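Local coordinates for putative Lipoprotein (Shewanella oneidensis, PDB 3U24) that is of unknown function but binds zinc and calcium ions and is a putative lipoprotein of the DUF885 family, in the peptidase MA clan, at residues 45-56 and 123-133; 185-193 and 204-212. All coordinates share one frame; numbering follows the deposited sequence.

Contact 1 (45-56 and 123-133); sequences LYSGKHVNDGYL and VAGGFAQIINE. With ZN (zinc ion), chain B; EDO (1,2-ethanediol), chain P.
Leu45 and Tyr46, in the last turn of helix 41-47, lie against helix 124-131, with CA of Tyr46 7.1 Å from CA of Gln129, and the loop that follows bends round to bring Asp53 beside Ile130. Gly48 ends helix 41-47 in a Schellman motif, its positive phi being easy for a residue without CB. The phenol ring of Tyr46 lies beneath Gln129: CG of Gln129 stands 4.1 Å from the Tyr46 ring centroid, nearly on the normal, a CH-pi contact, and the amide plane stacks at 20° to the ring. Gln129 gets there by a bend at chi2 (-70°), which folds its amide back along the ring. The phenol end sits over the backbone of Gly125, where a CB would collide with Tyr46 OH. Leu45 spreads its branched end over the helix, CD2 lying 3.8 Å from Ile130 CG1; beyond it Ile130 CD1 reaches the CB of Asp53. At the far end His50 and Glu133 share a zinc ion, His50 NE2 at 2.2 Å and Glu133 OE2 at 2.1 Å, with three waters as further ligands. Imidazole suits this place because its other nitrogen, ND1, donates to Asp53 OD2 (2.5 Å, 166°); OD2 accepts through its syn lone pair and lies nearly in the ring plane, fixing the ring's rotation and probably making NE2 a stronger donor to the metal. Helix 138-148 backs the contact, Arg148 bonding to Asp53 O and touching Ile130, while helix 152-162 packs on Leu56 and Val123.

Contact 2 (185-193 and 204-212); sequences FSDDLLKQV and ALFKTRFDI
Phe206 and Phe210 both swing CG away from their own backbone N (chi1 -165° and 177°), and in this setting the two rings, one helical turn apart, reach across to Val193 and Leu190. Each ring takes a methyl group over its centre. Val193 CG2 lies 3.4 Å from the Phe206 ring centroid, almost on the normal, while Leu190 CD2 is 3.7 Å from the centroid of Phe210 and just as squarely placed. Both are CH-pi contacts, and a branched aliphatic residue suits them because it offers a compact methyl to the flat ring. Leu189 works differently: its CD2 meets both rings at their edges, 4.1 Å from Phe206 CZ and 4.3 Å from Phe210 CE2. The arrangement is an antiparallel helical hairpin, in which helix 187-195 is followed after a short connection by the long helix 200-234; the local axes run at 163° and approach to 10.8 Å, a wide spacing that accommodates the two phenyl rings. With an alanine at Phe206, Val193 CG2 would probably lose the ring face it rests on and Leu189 CD2 one of its two aromatic neighbours, opening a gap between the helices. Where helix 187-195 starts, Ser186 OG is the N-cap and accepts from Leu189 N at 3.1 Å. Just before it, CB of Phe185 packs 3.9 Å from CE2 of Phe210, an atom that lies at the edge of the Phe185 ring, near its plane. Toward the solvent side, Lys207 bends at chi2 and brings its ammonium end beside Leu190 CD1, the charge being matched by a salt bridge to Asp211 OD1 (2.9 Å). Met149 and Val145, the latter from helix 138-148, also touch Phe206.

In the fold
Contact 1 and contact 2 follow one another along the chain, their centres about 17 Å apart on the same side of the molecule. They meet directly: the Phe127 ring, on the helix of contact 1, packs edge-to-face with that of Phe185, which opens contact 2, and CD2 of Phe127 is 3.5 Å from CZ of Phe185. Further along, Ile131 CD1 lies 4.0 Å from Leu189 CD1. Helix 138-148 is common ground, touching Ile130 and Phe127 on one hand and Val193 and Phe206 on the other. The zinc ion belongs to contact 1; contact 2 is largely apolar packing at a distance from it, the Leu189 side chain being about 12 Å from that of Glu133.

Contact 1 (45-56 and 123-133)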
loop_
_atom_site.group_PDB
_atom_site.type_symbol
_atom_site.label_atom_id
_atom_site.label_comp_id
_atom_site.label_asym_id
_atom_site.label_seq_id
_atom_site.Cartn_x
_atom_site.Cartn_y
_atom_site.Cartn_z
ATOM N N LEU A 45 1.322 -13.986 -12.683
ATOM C CA LEU A 45 1.919 -12.981 -13.543
ATOM C C LEU A 45 2.239 -11.710 -12.756
ATOM O O LEU A 45 3.344 -11.252 -12.801
ATOM C CB LEU A 45 0.944 -12.645 -14.708
ATOM C CG LEU A 45 1.257 -11.484 -15.649
ATOM C CD1 LEU A 45 2.631 -11.666 -16.301
ATOM C CD2 LEU A 45 0.113 -11.354 -16.685
ATOM N N TYR A 46 1.280 -11.191 -12.012
ATOM C CA TYR A 46 1.529 -10.027 -11.200
ATOM C C TYR A 46 2.569 -10.278 -10.142
ATOM O O TYR A 46 3.260 -9.348 -9.770
ATOM C CB TYR A 46 0.264 -9.534 -10.535
ATOM C CG TYR A 46 -0.595 -8.626 -11.398
ATOM C CD1 TYR A 46 -1.534 -9.141 -12.267
ATOM C CD2 TYR A 46 -0.480 -7.233 -11.331
ATOM C CE1 TYR A 46 -2.350 -8.324 -13.034
ATOM C CE2 TYR A 46 -1.303 -6.398 -12.126
ATOM C CZ TYR A 46 -2.239 -6.976 -12.963
ATOM O OH TYR A 46 -3.064 -6.223 -13.758
ATOM N N SER A 47 2.717 -11.527 -9.680
ATOM C CA SER A 47 3.726 -11.848 -8.667
ATOM C C SER A 47 5.101 -12.076 -9.277
ATOM O O SER A 47 6.105 -12.203 -8.570
ATOM C CB SER A 47 3.285 -13.074 -7.880
ATOM O OG SER A 47 2.026 -12.794 -7.276
ATOM N N GLY A 48 5.155 -12.140 -10.602
ATOM C CA GLY A 48 6.428 -12.232 -11.289
ATOM C C GLY A 48 6.697 -13.631 -11.771
ATOM O O GLY A 48 7.829 -13.934 -12.174
ATOM N N LYS A 49 5.692 -14.506 -11.751
ATOM C CA LYS A 49 5.890 -15.848 -12.292
ATOM C C LYS A 49 4.923 -16.100 -13.448
ATOM O O LYS A 49 3.689 -16.073 -13.289
ATOM C CB LYS A 49 5.735 -16.926 -11.213
ATOM C CG LYS A 49 6.408 -18.237 -11.603
ATOM C CD LYS A 49 6.078 -19.388 -10.680
ATOM C CE LYS A 49 6.588 -20.713 -11.246
ATOM N NZ LYS A 49 8.008 -20.627 -11.669
ATOM N N HIS A 50 5.511 -16.383 -14.604
ATOM C CA HIS A 50 4.796 -16.484 -15.877
ATOM C C HIS A 50 4.380 -17.897 -16.114
ATOM O O HIS A 50 4.969 -18.567 -16.920
ATOM C CB HIS A 50 5.702 -15.974 -17.027
ATOM C CG HIS A 50 6.033 -14.514 -16.897
ATOM N ND1 HIS A 50 5.328 -13.554 -17.521
ATOM C CD2 HIS A 50 6.961 -13.855 -16.092
ATOM C CE1 HIS A 50 5.788 -12.342 -17.154
ATOM N NE2 HIS A 50 6.776 -12.525 -16.276
ATOM N N VAL A 51 3.359 -18.362 -15.416
ATOM C CA VAL A 51 2.937 -19.752 -15.527
ATOM C C VAL A 51 2.081 -19.960 -16.778
ATOM O O VAL A 51 2.201 -21.003 -17.427
ATOM C CB VAL A 51 2.142 -20.219 -14.301
ATOM C CG1 VAL A 51 2.864 -19.853 -13.037
ATOM C CG2 VAL A 51 0.822 -19.520 -14.274
ATOM N N ASN A 52 1.219 -18.997 -17.123
ATOM C CA ASN A 52 0.397 -19.133 -18.328
ATOM C C ASN A 52 -0.166 -17.782 -18.732
ATOM O O ASN A 52 -1.337 -17.483 -18.530
ATOM C CB ASN A 52 -0.702 -20.189 -18.076
ATOM C CG ASN A 52 -1.405 -20.657 -19.343
ATOM O OD1 ASN A 52 -2.245 -21.532 -19.270
ATOM N ND2 ASN A 52 -1.123 -20.038 -20.477
ATOM N N ASP A 53 0.689 -16.954 -19.314
ATOM C CA ASP A 53 0.320 -15.604 -19.658
ATOM C C ASP A 53 -0.735 -15.568 -20.770
ATOM O O ASP A 53 -1.466 -14.596 -20.909
ATOM C CB ASP A 53 1.539 -14.824 -20.113
ATOM C CG ASP A 53 2.560 -14.588 -19.002
ATOM O OD1 ASP A 53 2.272 -14.844 -17.803
ATOM O OD2 ASP A 53 3.682 -14.118 -19.354
ATOM N N GLY A 54 -0.831 -16.630 -21.556
ATOM C CA GLY A 54 -1.809 -16.678 -22.616
ATOM C C GLY A 54 -3.249 -16.959 -22.215
ATOM O O GLY A 54 -4.135 -16.968 -23.071
ATOM N N TYR A 55 -3.479 -17.193 -20.931
ATOM C CA TYR A 55 -4.778 -17.612 -20.429
ATOM C C TYR A 55 -5.418 -16.471 -19.686
ATOM O O TYR A 55 -4.910 -16.034 -18.669
ATOM C CB TYR A 55 -4.602 -18.776 -19.463
ATOM C CG TYR A 55 -5.917 -19.327 -18.990
ATOM C CD1 TYR A 55 -6.649 -20.172 -19.805
ATOM C CD2 TYR A 55 -6.457 -18.969 -17.756
ATOM C CE1 TYR A 55 -7.877 -20.673 -19.407
ATOM C CE2 TYR A 55 -7.691 -19.467 -17.339
ATOM C CZ TYR A 55 -8.386 -20.319 -18.179
ATOM O OH TYR A 55 -9.593 -20.829 -17.829
ATOM N N LEU A 56 -6.530 -15.967 -20.194
ATOM C CA LEU A 56 -7.281 -14.914 -19.524
ATOM C C LEU A 56 -8.420 -15.570 -18.783
ATOM O O LEU A 56 -9.285 -16.155 -19.405
ATOM C CB LEU A 56 -7.845 -13.933 -20.542
ATOM C CG LEU A 56 -8.691 -12.768 -20.043
ATOM C CD1 LEU A 56 -7.891 -11.844 -19.147
ATOM C CD2 LEU A 56 -9.289 -12.028 -21.236
ATOM N N VAL A 123 -9.212 -5.657 -18.586
ATOM C CA VAL A 123 -8.112 -6.557 -19.047
ATOM C C VAL A 123 -6.735 -5.857 -19.167
ATOM O O VAL A 123 -5.711 -6.522 -19.310
ATOM C CB VAL A 123 -8.485 -7.253 -20.378
ATOM C CG1 VAL A 123 -9.811 -7.985 -20.216
ATOM C CG2 VAL A 123 -8.561 -6.229 -21.517
ATOM N N ALA A 124 -6.708 -4.539 -19.073
ATOM C CA ALA A 124 -5.522 -3.758 -19.475
ATOM C C ALA A 124 -4.283 -4.155 -18.661
ATOM O O ALA A 124 -3.193 -4.400 -19.232
ATOM C CB ALA A 124 -5.805 -2.242 -19.363
ATOM N N GLY A 125 -4.480 -4.271 -17.345
ATOM C CA GLY A 125 -3.446 -4.587 -16.379
ATOM C C GLY A 125 -2.621 -5.828 -16.708
ATOM O O GLY A 125 -1.382 -5.799 -16.701
ATOM N N GLY A 126 -3.292 -6.917 -16.999
ATOM C CA GLY A 126 -2.589 -8.161 -17.316
ATOM C C GLY A 126 -1.776 -8.048 -18.611
ATOM O O GLY A 126 -0.644 -8.551 -18.711
ATOM N N PHE A 127 -2.356 -7.358 -19.592
ATOM C CA PHE A 127 -1.681 -7.145 -20.853
ATOM C C PHE A 127 -0.470 -6.246 -20.674
ATOM O O PHE A 127 0.567 -6.543 -21.232
ATOM C CB PHE A 127 -2.642 -6.602 -21.923
ATOM C CG PHE A 127 -3.506 -7.672 -22.537
ATOM C CD1 PHE A 127 -3.051 -8.395 -23.618
ATOM C CD2 PHE A 127 -4.761 -7.954 -22.029
ATOM C CE1 PHE A 127 -3.835 -9.375 -24.193
ATOM C CE2 PHE A 127 -5.560 -8.926 -22.606
ATOM C CZ PHE A 127 -5.098 -9.644 -23.680
ATOM N N ALA A 128 -0.585 -5.175 -19.884
ATOM C CA ALA A 128 0.554 -4.258 -19.660
ATOM C C ALA A 128 1.709 -4.992 -18.985
ATOM O O ALA A 128 2.855 -4.790 -19.364
ATOM C CB ALA A 128 0.125 -3.015 -18.853
ATOM N N GLN A 129 1.418 -5.870 -18.022
ATOM C CA GLN A 129 2.477 -6.645 -17.372
ATOM C C GLN A 129 3.217 -7.530 -18.351
ATOM O O GLN A 129 4.391 -7.784 -18.146
ATOM C CB GLN A 129 1.981 -7.609 -16.298
ATOM C CG GLN A 129 1.344 -6.984 -15.089
ATOM C CD GLN A 129 2.311 -6.244 -14.175
ATOM O OE1 GLN A 129 3.299 -6.802 -13.675
ATOM N NE2 GLN A 129 1.986 -4.991 -13.905
ATOM N N ILE A 130 2.535 -8.095 -19.336
ATOM C CA ILE A 130 3.222 -8.946 -20.310
ATOM C C ILE A 130 4.062 -8.055 -21.240
ATOM O O ILE A 130 5.246 -8.272 -21.397
ATOM C CB ILE A 130 2.236 -9.799 -21.110
ATOM C CG1 ILE A 130 1.586 -10.865 -20.197
ATOM C CG2 ILE A 130 2.942 -10.478 -22.261
ATOM C CD1 ILE A 130 0.193 -11.360 -20.611
ATOM N N ILE A 131 3.444 -7.012 -21.789
ATOM C CA ILE A 131 4.027 -6.225 -22.864
ATOM C C ILE A 131 5.216 -5.383 -22.393
ATOM O O ILE A 131 6.240 -5.286 -23.074
ATOM C CB ILE A 131 2.949 -5.288 -23.485
ATOM C CG1 ILE A 131 1.856 -6.124 -24.193
ATOM C CG2 ILE A 131 3.574 -4.285 -24.482
ATOM C CD1 ILE A 131 0.560 -5.355 -24.485
ATOM N N ASN A 132 5.083 -4.810 -21.211
ATOM C CA ASN A 132 6.036 -3.838 -20.733
ATOM C C ASN A 132 7.353 -4.397 -20.154
ATOM O O ASN A 132 8.184 -3.615 -19.749
ATOM C CB ASN A 132 5.347 -2.852 -19.778
ATOM C CG ASN A 132 4.286 -2.016 -20.477
ATOM O OD1 ASN A 132 4.238 -1.938 -21.693
ATOM N ND2 ASN A 132 3.441 -1.377 -19.706
ATOM N N GLU A 133 7.569 -5.703 -20.203
ATOM C CA GLU A 133 8.900 -6.312 -19.981
ATOM C C GLU A 133 9.753 -6.324 -21.244
ATOM O O GLU A 133 9.833 -7.335 -22.010
ATOM C CB GLU A 133 8.774 -7.712 -19.491
ATOM C CG GLU A 133 7.974 -7.733 -18.245
ATOM C CD GLU A 133 8.035 -9.057 -17.561
ATOM O OE1 GLU A 133 8.278 -10.094 -18.227
ATOM O OE2 GLU A 133 7.815 -9.026 -16.327
HETATM ZN ZN ZN B . 8.056 -10.968 -15.461
HETATM C C1 EDO P . -6.095 -8.385 -15.126
HETATM O O1 EDO P . -6.098 -7.258 -16.019
HETATM C C2 EDO P . -7.159 -9.443 -15.482
HETATM O O2 EDO P . -6.736 -10.149 -16.648
HETATM O O HOH W 1 9.532 -12.175 -16.693
HETATM O O HOH W 2 6.483 -10.063 -14.758
HETATM O O HOH W 3 10.033 -12.132 -14.563
#

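Contact 2 (185-193 and 204-212)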
loop_
_atom_site.group_PDB
_atom_site.type_symbol
_atom_site.label_atom_id
_atom_site.label_comp_id
_atom_site.label_asym_id
_atom_site.label_seq_id
_atom_site.Cartn_x
_atom_site.Cartn_y
_atom_site.Cartn_z
ATOM N N PHE A 185 -3.679 -1.323 -25.896
ATOM C CA PHE A 185 -4.159 -1.758 -27.204
ATOM C C PHE A 185 -4.038 -0.609 -28.214
ATOM O O PHE A 185 -5.038 -0.047 -28.659
ATOM C CB PHE A 185 -5.581 -2.351 -27.136
ATOM C CG PHE A 185 -5.651 -3.614 -26.323
ATOM C CD1 PHE A 185 -5.284 -4.825 -26.877
ATOM C CD2 PHE A 185 -5.978 -3.588 -24.978
ATOM C CE1 PHE A 185 -5.298 -6.001 -26.111
ATOM C CE2 PHE A 185 -5.972 -4.746 -24.206
ATOM C CZ PHE A 185 -5.626 -5.954 -24.766
ATOM N N SER A 186 -2.776 -0.313 -28.574
ATOM C CA SER A 186 -2.384 0.887 -29.313
ATOM C C SER A 186 -1.783 0.614 -30.695
ATOM O O SER A 186 -1.355 -0.521 -31.032
ATOM C CB SER A 186 -1.316 1.608 -28.500
ATOM O OG SER A 186 -0.104 0.838 -28.505
ATOM N N ASP A 187 -1.685 1.689 -31.473
ATOM C CA ASP A 187 -0.952 1.688 -32.761
ATOM C C ASP A 187 0.479 1.187 -32.559
ATOM O O ASP A 187 0.994 0.452 -33.404
ATOM C CB ASP A 187 -0.900 3.098 -33.394
ATOM C CG ASP A 187 -2.113 3.421 -34.298
ATOM O OD1 ASP A 187 -2.898 2.508 -34.684
ATOM O OD2 ASP A 187 -2.268 4.621 -34.659
ATOM N N ASP A 188 1.113 1.599 -31.464
ATOM C CA ASP A 188 2.443 1.124 -31.116
ATOM C C ASP A 188 2.538 -0.417 -30.898
ATOM O O ASP A 188 3.498 -1.048 -31.332
ATOM C CB ASP A 188 2.968 1.874 -29.894
ATOM C CG ASP A 188 3.321 3.360 -30.192
ATOM O OD1 ASP A 188 3.417 3.806 -31.386
ATOM O OD2 ASP A 188 3.500 4.107 -29.188
ATOM N N LEU A 189 1.527 -1.028 -30.286
ATOM C CA LEU A 189 1.527 -2.484 -30.153
ATOM C C LEU A 189 1.394 -3.127 -31.544
ATOM O O LEU A 189 2.093 -4.085 -31.870
ATOM C CB LEU A 189 0.418 -2.942 -29.213
ATOM C CG LEU A 189 0.189 -4.439 -29.038
ATOM C CD1 LEU A 189 1.426 -5.094 -28.402
ATOM C CD2 LEU A 189 -1.096 -4.663 -28.229
ATOM N N LEU A 190 0.549 -2.567 -32.392
ATOM C CA LEU A 190 0.430 -3.098 -33.749
ATOM C C LEU A 190 1.754 -3.041 -34.541
ATOM O O LEU A 190 2.088 -3.989 -35.269
ATOM C CB LEU A 190 -0.679 -2.420 -34.527
ATOM C CG LEU A 190 -2.089 -2.632 -33.981
ATOM C CD1 LEU A 190 -3.075 -1.782 -34.808
ATOM C CD2 LEU A 190 -2.454 -4.113 -34.026
ATOM N N LYS A 191 2.502 -1.961 -34.370
ATOM C CA LYS A 191 3.781 -1.803 -35.024
ATOM C C LYS A 191 4.772 -2.845 -34.505
ATOM O O LYS A 191 5.454 -3.495 -35.305
ATOM C CB LYS A 191 4.314 -0.361 -34.855
ATOM C CG LYS A 191 5.728 -0.071 -35.397
ATOM C CD LYS A 191 6.229 1.367 -35.099
ATOM C CE LYS A 191 5.291 2.482 -35.635
ATOM N NZ LYS A 191 5.686 3.910 -35.339
ATOM N N GLN A 192 4.852 -3.026 -33.190
ATOM C CA GLN A 192 5.699 -4.091 -32.635
ATOM C C GLN A 192 5.352 -5.448 -33.255
ATOM O O GLN A 192 6.240 -6.206 -33.613
ATOM C CB GLN A 192 5.552 -4.229 -31.123
ATOM C CG GLN A 192 6.134 -3.106 -30.307
ATOM C CD GLN A 192 6.471 -3.558 -28.870
ATOM O OE1 GLN A 192 7.614 -3.920 -28.581
ATOM N NE2 GLN A 192 5.459 -3.593 -27.999
ATOM N N VAL A 193 4.059 -5.749 -33.361
ATOM C CA VAL A 193 3.655 -7.009 -33.964
ATOM C C VAL A 193 4.095 -7.081 -35.444
ATOM O O VAL A 193 4.790 -8.031 -35.827
ATOM C CB VAL A 193 2.139 -7.255 -33.826
ATOM C CG1 VAL A 193 1.719 -8.443 -34.690
ATOM C CG2 VAL A 193 1.779 -7.466 -32.351
ATOM N N ALA A 204 -1.496 -11.853 -38.971
ATOM C CA ALA A 204 -2.850 -11.642 -39.471
ATOM C C ALA A 204 -3.845 -12.050 -38.393
ATOM O O ALA A 204 -4.831 -11.388 -38.187
ATOM C CB ALA A 204 -3.088 -12.423 -40.786
ATOM N N LEU A 205 -3.572 -13.143 -37.676
ATOM C CA LEU A 205 -4.428 -13.561 -36.581
ATOM C C LEU A 205 -4.462 -12.475 -35.488
ATOM O O LEU A 205 -5.522 -12.195 -34.858
ATOM C CB LEU A 205 -3.907 -14.839 -35.987
ATOM C CG LEU A 205 -4.735 -15.440 -34.831
ATOM C CD1 LEU A 205 -6.204 -15.653 -35.240
ATOM C CD2 LEU A 205 -4.067 -16.719 -34.276
ATOM N N PHE A 206 -3.296 -11.882 -35.249
ATOM C CA PHE A 206 -3.173 -10.849 -34.238
ATOM C C PHE A 206 -4.101 -9.694 -34.597
ATOM O O PHE A 206 -4.809 -9.173 -33.749
ATOM C CB PHE A 206 -1.724 -10.360 -34.122
ATOM C CG PHE A 206 -1.464 -9.572 -32.869
ATOM C CD1 PHE A 206 -1.951 -8.289 -32.726
ATOM C CD2 PHE A 206 -0.753 -10.127 -31.824
ATOM C CE1 PHE A 206 -1.744 -7.567 -31.561
ATOM C CE2 PHE A 206 -0.562 -9.404 -30.646
ATOM C CZ PHE A 206 -1.044 -8.110 -30.531
ATOM N N LYS A 207 -4.097 -9.304 -35.863
ATOM C CA LYS A 207 -4.900 -8.166 -36.299
ATOM C C LYS A 207 -6.415 -8.467 -36.149
ATOM O O LYS A 207 -7.187 -7.659 -35.611
ATOM C CB LYS A 207 -4.548 -7.784 -37.746
ATOM C CG LYS A 207 -5.236 -6.535 -38.272
ATOM C CD LYS A 207 -5.088 -5.288 -37.342
ATOM C CE LYS A 207 -5.755 -4.002 -37.888
ATOM N NZ LYS A 207 -6.016 -2.978 -36.809
ATOM N N THR A 208 -6.809 -9.641 -36.631
ATOM C CA THR A 208 -8.173 -10.107 -36.482
ATOM C C THR A 208 -8.549 -10.059 -34.981
ATOM O O THR A 208 -9.544 -9.452 -34.606
ATOM C CB THR A 208 -8.318 -11.539 -37.066
ATOM O OG1 THR A 208 -7.969 -11.528 -38.474
ATOM C CG2 THR A 208 -9.757 -12.113 -36.851
ATOM N N ARG A 209 -7.754 -10.667 -34.109
ATOM C CA ARG A 209 -8.128 -10.667 -32.694
ATOM C C ARG A 209 -8.129 -9.278 -32.084
ATOM O O ARG A 209 -8.948 -9.006 -31.216
ATOM C CB ARG A 209 -7.231 -11.576 -31.883
ATOM C CG ARG A 209 -7.567 -13.016 -32.084
ATOM C CD ARG A 209 -6.901 -13.894 -31.038
ATOM N NE ARG A 209 -7.202 -15.260 -31.375
ATOM C CZ ARG A 209 -6.427 -16.298 -31.118
ATOM N NH1 ARG A 209 -5.259 -16.166 -30.468
ATOM N NH2 ARG A 209 -6.827 -17.509 -31.519
ATOM N N PHE A 210 -7.251 -8.404 -32.563
ATOM C CA PHE A 210 -7.108 -7.050 -31.994
ATOM C C PHE A 210 -8.327 -6.203 -32.347
ATOM O O PHE A 210 -8.782 -5.373 -31.548
ATOM C CB PHE A 210 -5.839 -6.426 -32.514
ATOM C CG PHE A 210 -5.591 -5.002 -32.077
ATOM C CD1 PHE A 210 -6.179 -3.950 -32.720
ATOM C CD2 PHE A 210 -4.658 -4.720 -31.081
ATOM C CE1 PHE A 210 -5.911 -2.633 -32.337
ATOM C CE2 PHE A 210 -4.373 -3.409 -30.710
ATOM C CZ PHE A 210 -5.014 -2.363 -31.339
ATOM N N ASP A 211 -8.845 -6.390 -33.555
ATOM C CA ASP A 211 -10.019 -5.658 -33.971
ATOM C C ASP A 211 -11.217 -6.193 -33.177
ATOM O O ASP A 211 -12.037 -5.431 -32.674
ATOM C CB ASP A 211 -10.296 -5.862 -35.457
ATOM C CG ASP A 211 -9.252 -5.227 -36.366
ATOM O OD1 ASP A 211 -8.492 -4.305 -35.954
ATOM O OD2 ASP A 211 -9.221 -5.685 -37.538
ATOM N N ILE A 212 -11.336 -7.506 -33.062
ATOM C CA ILE A 212 -12.417 -8.036 -32.213
ATOM C C ILE A 212 -12.283 -7.492 -30.763
ATOM O O ILE A 212 -13.275 -7.096 -30.158
ATOM C CB ILE A 212 -12.455 -9.560 -32.228
ATOM C CG1 ILE A 212 -12.917 -10.060 -33.599
ATOM C CG2 ILE A 212 -13.376 -10.117 -31.147
ATOM C CD1 ILE A 212 -12.634 -11.544 -33.791
#